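Local coordinates for type IV pilus biogenesis protein PilB (Streptococcus sanguinis, PDB 7B7P) that is a bimodular minor type IV pilin, with a pilin module and a von Willebrand factor A-like module, that has a direct role in adhesion, at residues E15-S19 with E80-L86; T31-D37 with Q135-A141; K277-T283 with I362-I368. One frame throughout, in Å; residues are numbered along the deposited sequence.

Contact 1 of 3, residues E15-S19 with E80-L86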
loop_
_atom_site.group_PDB
_atom_site.type_symbol
_atom_site.label_atom_id
_atom_site.label_comp_id
_atom_site.label_asym_id
_atom_site.label_seq_id
_atom_site.Cartn_x
_atom_site.Cartn_y
_atom_site.Cartn_z
ATOM N N GLU A 15 7.643 -40.171 16.668
ATOM C CA GLU A 15 7.951 -38.982 17.454
ATOM C C GLU A 15 7.950 -37.736 16.583
ATOM O O GLU A 15 7.432 -36.689 16.994
ATOM C CB GLU A 15 9.295 -39.132 18.167
ATOM C CG GLU A 15 9.805 -37.836 18.801
ATOM C CD GLU A 15 8.931 -37.324 19.947
ATOM O OE1 GLU A 15 7.951 -38.005 20.324
ATOM O OE2 GLU A 15 9.238 -36.232 20.482
ATOM N N MET A 16 8.511 -37.826 15.374
ATOM C CA MET A 16 8.476 -36.679 14.475
ATOM C C MET A 16 7.042 -36.312 14.084
ATOM O O MET A 16 6.682 -35.128 14.087
ATOM C CB MET A 16 9.331 -36.957 13.249
ATOM C CG MET A 16 10.796 -36.848 13.541
ATOM S SD MET A 16 11.750 -37.746 12.313
ATOM C CE MET A 16 12.461 -36.405 11.371
ATOM N N ARG A 17 6.198 -37.311 13.785
ATOM C CA ARG A 17 4.808 -37.017 13.447
ATOM C C ARG A 17 4.084 -36.333 14.605
ATOM O O ARG A 17 3.321 -35.381 14.387
ATOM C CB ARG A 17 4.059 -38.291 13.021
ATOM C CG ARG A 17 2.622 -38.029 12.470
ATOM C CD ARG A 17 1.755 -39.295 12.377
ATOM N NE ARG A 17 0.501 -39.116 11.616
ATOM C CZ ARG A 17 -0.732 -39.183 12.147
ATOM N NH1 ARG A 17 -0.902 -39.416 13.459
ATOM N NH2 ARG A 17 -1.808 -39.015 11.372
ATOM N N THR A 18 4.304 -36.796 15.845
ATOM C CA THR A 18 3.617 -36.166 16.974
ATOM C C THR A 18 4.141 -34.753 17.199
ATOM O O THR A 18 3.379 -33.838 17.532
ATOM C CB THR A 18 3.776 -37.002 18.255
ATOM O OG1 THR A 18 5.141 -37.419 18.390
ATOM C CG2 THR A 18 2.895 -38.241 18.222
ATOM N N SER A 19 5.442 -34.554 17.012
ATOM C CA SER A 19 5.989 -33.202 17.040
ATOM C C SER A 19 5.307 -32.312 16.008
ATOM O O SER A 19 4.961 -31.164 16.296
ATOM C CB SER A 19 7.492 -33.256 16.797
ATOM O OG SER A 19 8.056 -31.970 16.917
ATOM N N GLU A 80 10.182 -27.308 24.515
ATOM C CA GLU A 80 10.296 -28.180 23.354
ATOM C C GLU A 80 8.934 -28.751 22.988
ATOM O O GLU A 80 8.191 -29.214 23.859
ATOM C CB GLU A 80 11.282 -29.320 23.600
ATOM C CG GLU A 80 11.520 -30.132 22.334
ATOM C CD GLU A 80 11.282 -31.645 22.489
ATOM O OE1 GLU A 80 11.223 -32.147 23.634
ATOM O OE2 GLU A 80 11.105 -32.331 21.455
ATOM N N LEU A 81 8.608 -28.702 21.694
ATOM C CA LEU A 81 7.394 -29.312 21.164
ATOM C C LEU A 81 7.717 -30.755 20.805
ATOM O O LEU A 81 8.470 -31.018 19.860
ATOM C CB LEU A 81 6.883 -28.537 19.956
ATOM C CG LEU A 81 5.930 -27.413 20.350
ATOM C CD1 LEU A 81 5.617 -26.577 19.148
ATOM C CD2 LEU A 81 4.667 -27.987 20.949
ATOM N N GLY A 82 7.163 -31.682 21.563
ATOM C CA GLY A 82 7.519 -33.076 21.478
ATOM C C GLY A 82 7.516 -33.680 22.858
ATOM O O GLY A 82 7.035 -33.080 23.820
ATOM N N THR A 83 8.067 -34.888 22.957
ATOM C CA THR A 83 8.057 -35.606 24.228
ATOM C C THR A 83 9.381 -36.261 24.598
ATOM O O THR A 83 9.598 -36.510 25.788
ATOM C CB THR A 83 6.957 -36.687 24.233
ATOM O OG1 THR A 83 7.117 -37.552 23.098
ATOM C CG2 THR A 83 5.560 -36.065 24.217
ATOM N N LYS A 84 10.274 -36.559 23.656
ATOM C CA LYS A 84 11.411 -37.405 23.975
ATOM C C LYS A 84 12.632 -36.988 23.173
ATOM O O LYS A 84 12.558 -36.191 22.233
ATOM C CB LYS A 84 11.104 -38.886 23.714
ATOM C CG LYS A 84 10.677 -39.189 22.285
ATOM C CD LYS A 84 10.158 -40.619 22.109
ATOM C CE LYS A 84 11.297 -41.622 21.957
ATOM N NZ LYS A 84 12.521 -41.012 21.368
ATOM N N SER A 85 13.769 -37.546 23.574
ATOM C CA SER A 85 14.997 -37.412 22.811
ATOM C C SER A 85 14.826 -38.019 21.426
ATOM O O SER A 85 13.915 -38.810 21.165
ATOM C CB SER A 85 16.154 -38.106 23.532
ATOM O OG SER A 85 16.328 -39.428 23.040
ATOM N N LEU A 86 15.734 -37.638 20.533
ATOM C CA LEU A 86 15.778 -38.182 19.186
ATOM C C LEU A 86 17.193 -38.580 18.816
ATOM O O LEU A 86 17.569 -38.532 17.640
ATOM C CB LEU A 86 15.212 -37.193 18.167
ATOM C CG LEU A 86 13.684 -37.120 18.150
ATOM C CD1 LEU A 86 13.197 -36.116 17.118
ATOM C CD2 LEU A 86 13.101 -38.507 17.892
#
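In the pilin module, Glu15 on helix 9-27 reaches into the loop that follows edge strand 79-80, and its carboxylate is gripped by the backbone and side chain of Thr83. The straightest bond runs from Thr83 N to Glu15 OE2, 3.1 Å long with an N-H...O angle of 176°, and it uses the syn lone pair of that oxygen. Lys84 N adds a longer, weak bond to the same OE2, while Thr83 OG1 gives a weak one to Glu15 OE1 at 2.9 Å. The Glu15 chain leaves the helix with CG anti to the backbone N (chi1 169°) and then bends at chi2, which lays its methylene part against Leu86, with Glu15 CG 3.5 Å from Leu86 CD2. The Lys84 chain runs antiparallel alongside it, Lys84 CG 3.5 Å from Glu15 CD; its ammonium group turns instead to Ser85 O. One helical turn on, Ser19 OG donates to Leu81 O at 3.1 Å, approaching from above the carbonyl plane. Leu81 also reaches Tyr22 and Val23 of the helix. Glu80 OE2 lies 4.4 Å from Glu15 OE2, but it forms a salt bridge with Lys63. With one straight backbone N-H bond and two weak ones, from Lys84 N and the Thr83 hydroxyl, directed at its buried carboxylate, the negative charge of Glu15 is probably stabilised despite the nearby Glu80.

Contact 2 of 3, residues T31-D37 with Q135-A141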
loop_
_atom_site.group_PDB
_atom_site.type_symbol
_atom_site.label_atom_id
_atom_site.label_comp_id
_atom_site.label_asym_id
_atom_site.label_seq_id
_atom_site.Cartn_x
_atom_site.Cartn_y
_atom_site.Cartn_z
ATOM N N THR A 31 -4.065 -16.333 15.191
ATOM C CA THR A 31 -4.868 -15.387 14.435
ATOM C C THR A 31 -4.044 -14.581 13.433
ATOM O O THR A 31 -4.626 -13.854 12.626
ATOM C CB THR A 31 -5.627 -14.460 15.396
ATOM O OG1 THR A 31 -4.763 -14.063 16.468
ATOM C CG2 THR A 31 -6.843 -15.189 15.976
ATOM N N SER A 32 -2.717 -14.715 13.445
ATOM C CA SER A 32 -1.875 -14.211 12.365
ATOM C C SER A 32 -0.579 -15.011 12.350
ATOM O O SER A 32 -0.057 -15.380 13.404
ATOM C CB SER A 32 -1.576 -12.712 12.512
ATOM O OG SER A 32 -0.805 -12.459 13.670
ATOM N N ILE A 33 -0.075 -15.285 11.154
ATOM C CA ILE A 33 1.077 -16.155 10.953
ATOM C C ILE A 33 2.061 -15.440 10.052
ATOM O O ILE A 33 1.671 -14.898 9.013
ATOM C CB ILE A 33 0.696 -17.504 10.295
ATOM C CG1 ILE A 33 -0.326 -18.265 11.124
ATOM C CG2 ILE A 33 1.952 -18.350 10.063
ATOM C CD1 ILE A 33 0.303 -19.022 12.235
ATOM N N PHE A 34 3.337 -15.489 10.421
ATOM C CA PHE A 34 4.429 -15.045 9.566
ATOM C C PHE A 34 5.394 -16.206 9.399
ATOM O O PHE A 34 5.880 -16.751 10.393
ATOM C CB PHE A 34 5.153 -13.827 10.165
ATOM C CG PHE A 34 4.356 -12.552 10.093
ATOM C CD1 PHE A 34 3.380 -12.280 11.038
ATOM C CD2 PHE A 34 4.576 -11.632 9.076
ATOM C CE1 PHE A 34 2.630 -11.113 10.969
ATOM C CE2 PHE A 34 3.834 -10.459 9.003
ATOM C CZ PHE A 34 2.863 -10.201 9.949
ATOM N N ILE A 35 5.673 -16.583 8.155
ATOM C CA ILE A 35 6.764 -17.513 7.879
ATOM C C ILE A 35 8.064 -16.721 7.792
ATOM O O ILE A 35 8.140 -15.699 7.096
ATOM C CB ILE A 35 6.502 -18.302 6.587
ATOM C CG1 ILE A 35 5.210 -19.108 6.701
ATOM C CG2 ILE A 35 7.641 -19.260 6.317
ATOM C CD1 ILE A 35 5.150 -20.254 5.716
ATOM N N LEU A 36 9.096 -17.195 8.491
ATOM C CA LEU A 36 10.361 -16.480 8.612
ATOM C C LEU A 36 11.517 -17.306 8.066
ATOM O O LEU A 36 11.554 -18.527 8.236
ATOM C CB LEU A 36 10.636 -16.132 10.070
ATOM C CG LEU A 36 9.446 -15.534 10.817
ATOM C CD1 LEU A 36 9.864 -15.224 12.234
ATOM C CD2 LEU A 36 8.930 -14.277 10.125
ATOM N N ASP A 37 12.479 -16.630 7.427
ATOM C CA ASP A 37 13.748 -17.263 7.091
ATOM C C ASP A 37 14.742 -17.075 8.241
ATOM O O ASP A 37 14.447 -16.435 9.255
ATOM C CB ASP A 37 14.294 -16.729 5.760
ATOM C CG ASP A 37 14.610 -15.227 5.783
ATOM O OD1 ASP A 37 15.304 -14.754 6.708
ATOM O OD2 ASP A 37 14.178 -14.520 4.846
ATOM N N GLN A 135 -4.819 -14.223 7.639
ATOM C CA GLN A 135 -3.675 -13.329 7.767
ATOM C C GLN A 135 -2.422 -14.167 7.978
ATOM O O GLN A 135 -1.896 -14.283 9.085
ATOM C CB GLN A 135 -3.891 -12.335 8.896
ATOM C CG GLN A 135 -5.067 -11.444 8.667
ATOM C CD GLN A 135 -5.819 -11.150 9.937
ATOM O OE1 GLN A 135 -5.293 -11.304 11.046
ATOM N NE2 GLN A 135 -7.067 -10.717 9.787
ATOM N N VAL A 136 -1.959 -14.753 6.875
ATOM C CA VAL A 136 -0.726 -15.522 6.807
ATOM C C VAL A 136 0.200 -14.801 5.838
ATOM O O VAL A 136 -0.199 -14.487 4.714
ATOM C CB VAL A 136 -0.991 -16.973 6.362
ATOM C CG1 VAL A 136 -1.570 -17.003 4.950
ATOM C CG2 VAL A 136 0.273 -17.809 6.449
ATOM N N PHE A 137 1.419 -14.516 6.285
ATOM C CA PHE A 137 2.349 -13.673 5.553
ATOM C C PHE A 137 3.697 -14.357 5.515
ATOM O O PHE A 137 4.024 -15.167 6.386
ATOM C CB PHE A 137 2.498 -12.294 6.201
ATOM C CG PHE A 137 1.193 -11.668 6.573
ATOM C CD1 PHE A 137 0.461 -10.957 5.641
ATOM C CD2 PHE A 137 0.680 -11.809 7.850
ATOM C CE1 PHE A 137 -0.756 -10.380 5.982
ATOM C CE2 PHE A 137 -0.534 -11.235 8.196
ATOM C CZ PHE A 137 -1.251 -10.526 7.261
ATOM N N SER A 138 4.474 -14.025 4.496
ATOM C CA SER A 138 5.805 -14.577 4.345
ATOM C C SER A 138 6.829 -13.458 4.433
ATOM O O SER A 138 6.678 -12.412 3.787
ATOM C CB SER A 138 5.955 -15.319 3.027
ATOM O OG SER A 138 7.322 -15.564 2.784
ATOM N N LYS A 139 7.858 -13.682 5.247
ATOM C CA LYS A 139 9.017 -12.810 5.343
ATOM C C LYS A 139 10.270 -13.549 4.905
ATOM O O LYS A 139 11.351 -13.337 5.448
ATOM C CB LYS A 139 9.170 -12.271 6.763
ATOM C CG LYS A 139 8.140 -11.223 7.094
ATOM C CD LYS A 139 8.495 -10.428 8.340
ATOM C CE LYS A 139 7.816 -9.068 8.310
ATOM N NZ LYS A 139 7.905 -8.362 9.607
ATOM N N VAL A 140 10.122 -14.449 3.937
ATOM C CA VAL A 140 11.234 -15.231 3.412
ATOM C C VAL A 140 11.739 -14.507 2.169
ATOM O O VAL A 140 11.119 -14.555 1.104
ATOM C CB VAL A 140 10.826 -16.676 3.113
ATOM C CG1 VAL A 140 12.062 -17.528 2.826
ATOM C CG2 VAL A 140 10.048 -17.251 4.284
ATOM N N ALA A 141 12.865 -13.813 2.322
ATOM C CA ALA A 141 13.498 -13.131 1.206
ATOM C C ALA A 141 14.234 -14.144 0.328
ATOM O O ALA A 141 14.266 -15.349 0.614
ATOM C CB ALA A 141 14.462 -12.056 1.715
#
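The rings of Phe34 and Phe137 form an offset stack on one face of the pilin-module sheet, where strand 32-36 runs parallel to edge strand 136-139. Their centroids are 4.8 Å apart and their planes 30° from parallel, and Phe137 CD2 sits over one face of the Phe34 ring, toward its rim and 3.4 Å from Phe34 CZ. Both CG atoms take the position beside the backbone N (chi1 -72° for Phe34, -46° for Phe137), so the two rings leave their strands the same way and can overlap. The Phe34 ring leans across toward the neighbouring strand, its CD2 and CE2 each 3.6 Å from Phe137 CB. Beyond the pair, Trp52 meets Phe34 edge-to-face, and Trp421 of helix 402-424 meets the Phe137 ring, so the C-terminal helix packs on this side of the sheet. Lys139 and Leu36 lie side by side on the same face, Lys139 CB 3.9 Å from Leu36 CD2, and Lys139 NZ bonds to the carbonyl O of Pro426, the last residue of the chain.

The other face carries Ile33, Ile35 and Val136. Val136 CG2 rests against Ile33 CB, and Ile35 CG2 touches Val140 CG2 at 3.7 Å; Phe95 and Thr97 of strand 92-101 pack against Ile35. Between the faces, backbone bonds join Ile33 and Ile35 to the edge strand, among them Phe137 N to Ile33 O and Ile35 N to Phe137 O, each 2.8 Å. At the end of strand 136-139, Ser138 OG accepts from Val140 N in an ST turn. Past strand 32-36, Asp37 OD1 takes the N-H of Ser39, while Ala141 N meets the other oxygen, Asp37 OD2, nearly head-on at 2.9 Å.

Contact 3 of 3, residues K277-T283 with I362-I368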
loop_
_atom_site.group_PDB
_atom_site.type_symbol
_atom_site.label_atom_id
_atom_site.label_comp_id
_atom_site.label_asym_id
_atom_site.label_seq_id
_atom_site.Cartn_x
_atom_site.Cartn_y
_atom_site.Cartn_z
ATOM N N LYS A 277 2.124 6.405 5.430
ATOM C CA LYS A 277 1.571 7.565 4.737
ATOM C C LYS A 277 1.333 7.254 3.267
ATOM O O LYS A 277 2.181 6.648 2.604
ATOM C CB LYS A 277 2.502 8.786 4.863
ATOM C CG LYS A 277 2.780 9.218 6.295
ATOM C CD LYS A 277 3.789 10.372 6.314
ATOM C CE LYS A 277 4.308 10.629 7.721
ATOM N NZ LYS A 277 4.441 12.061 7.991
ATOM N N TYR A 278 0.208 7.732 2.749
ATOM C CA TYR A 278 -0.258 7.332 1.431
ATOM C C TYR A 278 -0.823 8.517 0.665
ATOM O O TYR A 278 -1.557 9.333 1.226
ATOM C CB TYR A 278 -1.345 6.251 1.544
ATOM C CG TYR A 278 -0.837 4.951 2.124
ATOM C CD1 TYR A 278 -0.123 4.050 1.340
ATOM C CD2 TYR A 278 -1.063 4.629 3.455
ATOM C CE1 TYR A 278 0.331 2.872 1.854
ATOM C CE2 TYR A 278 -0.604 3.451 3.982
ATOM C CZ TYR A 278 0.093 2.576 3.182
ATOM O OH TYR A 278 0.556 1.402 3.719
ATOM N N ILE A 279 -0.515 8.573 -0.630
ATOM C CA ILE A 279 -1.228 9.420 -1.582
ATOM C C ILE A 279 -2.076 8.536 -2.495
ATOM O O ILE A 279 -1.589 7.539 -3.039
ATOM C CB ILE A 279 -0.257 10.275 -2.411
ATOM C CG1 ILE A 279 0.518 11.228 -1.502
ATOM C CG2 ILE A 279 -1.011 11.012 -3.530
ATOM C CD1 ILE A 279 -0.185 12.551 -1.252
ATOM N N VAL A 280 -3.330 8.908 -2.683
ATOM C CA VAL A 280 -4.182 8.296 -3.694
ATOM C C VAL A 280 -4.553 9.404 -4.646
ATOM O O VAL A 280 -5.327 10.301 -4.298
ATOM C CB VAL A 280 -5.435 7.630 -3.100
ATOM C CG1 VAL A 280 -6.372 7.176 -4.214
ATOM C CG2 VAL A 280 -5.013 6.471 -2.238
ATOM N N LEU A 281 -3.980 9.364 -5.832
ATOM C CA LEU A 281 -4.134 10.432 -6.798
ATOM C C LEU A 281 -5.004 9.922 -7.931
ATOM O O LEU A 281 -4.698 8.892 -8.524
ATOM C CB LEU A 281 -2.768 10.878 -7.322
ATOM C CG LEU A 281 -2.820 12.172 -8.126
ATOM C CD1 LEU A 281 -1.519 12.925 -7.957
ATOM C CD2 LEU A 281 -3.056 11.859 -9.577
ATOM N N LEU A 282 -6.066 10.653 -8.239
ATOM C CA LEU A 282 -6.995 10.285 -9.295
ATOM C C LEU A 282 -6.972 11.364 -10.364
ATOM O O LEU A 282 -7.149 12.536 -10.050
ATOM C CB LEU A 282 -8.418 10.112 -8.745
ATOM C CG LEU A 282 -9.357 9.563 -9.813
ATOM C CD1 LEU A 282 -10.318 8.502 -9.228
ATOM C CD2 LEU A 282 -10.121 10.689 -10.480
ATOM N N THR A 283 -6.777 10.972 -11.619
ATOM C CA THR A 283 -6.799 11.933 -12.708
ATOM C C THR A 283 -7.497 11.321 -13.912
ATOM O O THR A 283 -7.487 10.100 -14.102
ATOM C CB THR A 283 -5.367 12.427 -13.072
ATOM O OG1 THR A 283 -5.440 13.416 -14.105
ATOM C CG2 THR A 283 -4.478 11.300 -13.523
ATOM N N ILE A 362 6.853 8.991 2.642
ATOM C CA ILE A 362 5.617 8.459 2.081
ATOM C C ILE A 362 5.816 7.004 1.667
ATOM O O ILE A 362 6.808 6.652 1.017
ATOM C CB ILE A 362 5.139 9.335 0.915
ATOM C CG1 ILE A 362 4.615 10.651 1.486
ATOM C CG2 ILE A 362 4.036 8.653 0.109
ATOM C CD1 ILE A 362 4.396 11.683 0.454
ATOM N N LYS A 363 4.882 6.151 2.083
ATOM C CA LYS A 363 5.009 4.723 1.813
ATOM C C LYS A 363 4.726 4.404 0.348
ATOM O O LYS A 363 5.499 3.695 -0.298
ATOM C CB LYS A 363 4.062 3.941 2.726
ATOM C CG LYS A 363 3.938 2.476 2.385
ATOM C CD LYS A 363 5.233 1.748 2.645
ATOM C CE LYS A 363 4.964 0.268 2.944
ATOM N NZ LYS A 363 6.072 -0.579 2.454
ATOM N N ARG A 364 3.635 4.928 -0.203
ATOM C CA ARG A 364 3.291 4.581 -1.579
ATOM C C ARG A 364 2.402 5.672 -2.155
ATOM O O ARG A 364 1.591 6.270 -1.438
ATOM C CB ARG A 364 2.579 3.210 -1.655
ATOM C CG ARG A 364 1.956 2.822 -3.027
ATOM C CD ARG A 364 1.292 1.418 -3.002
ATOM N NE ARG A 364 2.176 0.464 -2.336
ATOM C CZ ARG A 364 1.933 -0.065 -1.144
ATOM N NH1 ARG A 364 0.820 0.248 -0.502
ATOM N NH2 ARG A 364 2.805 -0.888 -0.592
ATOM N N VAL A 365 2.583 5.940 -3.448
ATOM C CA VAL A 365 1.652 6.756 -4.221
ATOM C C VAL A 365 0.892 5.843 -5.177
ATOM O O VAL A 365 1.492 5.211 -6.056
ATOM C CB VAL A 365 2.360 7.879 -4.998
ATOM C CG1 VAL A 365 1.319 8.694 -5.793
ATOM C CG2 VAL A 365 3.192 8.773 -4.047
ATOM N N ASN A 366 -0.428 5.805 -5.026
ATOM C CA ASN A 366 -1.325 5.146 -5.966
ATOM C C ASN A 366 -1.879 6.191 -6.926
ATOM O O ASN A 366 -2.389 7.231 -6.494
ATOM C CB ASN A 366 -2.480 4.444 -5.237
ATOM C CG ASN A 366 -2.049 3.149 -4.544
ATOM O OD1 ASN A 366 -2.111 2.071 -5.132
ATOM N ND2 ASN A 366 -1.635 3.255 -3.293
ATOM N N VAL A 367 -1.754 5.927 -8.220
ATOM C CA VAL A 367 -2.330 6.771 -9.256
ATOM C C VAL A 367 -3.410 5.990 -9.992
ATOM O O VAL A 367 -3.182 4.856 -10.433
ATOM C CB VAL A 367 -1.251 7.269 -10.227
ATOM C CG1 VAL A 367 -1.855 8.239 -11.247
ATOM C CG2 VAL A 367 -0.141 7.922 -9.439
ATOM N N ILE A 368 -4.570 6.610 -10.142
ATOM C CA ILE A 368 -5.714 6.015 -10.809
ATOM C C ILE A 368 -6.026 6.858 -12.030
ATOM O O ILE A 368 -6.465 8.012 -11.898
ATOM C CB ILE A 368 -6.931 5.925 -9.884
ATOM C CG1 ILE A 368 -6.592 5.137 -8.621
ATOM C CG2 ILE A 368 -8.109 5.287 -10.607
ATOM C CD1 ILE A 368 -7.651 5.307 -7.539
#
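Strands 277-283 and 364-368 run parallel, their axes 4.7 Å apart at closest approach and inclined by 17°. Ile279 and Leu281 each donate and accept across the gap: Leu281 N bonds to Asn366 O at 2.7 Å with an almost linear N-H...O angle of 178°, and Ile368 N returns to Leu281 O at 2.8 Å. Thr283 N bonds to Ile368 O at one end, and Lys363 N to Lys277 O at the other. On one face, Ile279 and Leu281 lie alongside Val365 and Val367, with Ile279 CG2 4.0 Å from Val365 CG1; Met266 and Leu262 of helix 258-270 and Ile387 of helix 380-388 pack over this side. These strands belong to the central sheet of the von Willebrand factor A-like domain, a Rossmann-like fold with helices against both faces. Helix 402-424 lies over the opposite face, where Ile368 CD1 meets Val280 CG1 at 4.0 Å. There the Tyr278 ring and Arg364 guanidinium point the same way, their planes 31° apart, and Arg364 NH1 comes to the ring edge, 3.6 Å from Tyr278 CE1. Asp419 binds both the tyrosine hydroxyl and Arg364 NH1, while Glu393 pairs with NH2. Thr283 OG1 bonds to Asp169 OD2 where the sheet borders the metal-ion-dependent adhesion site (MIDAS), with its magnesium-binding residues Ser173 and Asp284; the nearest Thr283 side-chain atom lies about 6 Å from the bound magnesium ion.

Overall arrangement
Contacts 1 and 2 lie in the pilin module, their centres 24 Å apart; contact 3 lies in the von Willebrand factor A-like module, with its centre 26 Å from that of contact 2 and 50 Å from that of contact 1. Helix 9-27 of contact 1 is followed in the chain by strand 32-36 of contact 2, and their segments alternate along the chain. Strands 79-80 and 136-139 are the outermost strands of the same six-stranded sheet, so the two contacts involve its opposite margins. Contact 3 follows later in the sequence. Helix 402-424 packs against both contact 3 and contact 2, so the chain returns from the von Willebrand factor A-like module to the pilin module and ties the two together.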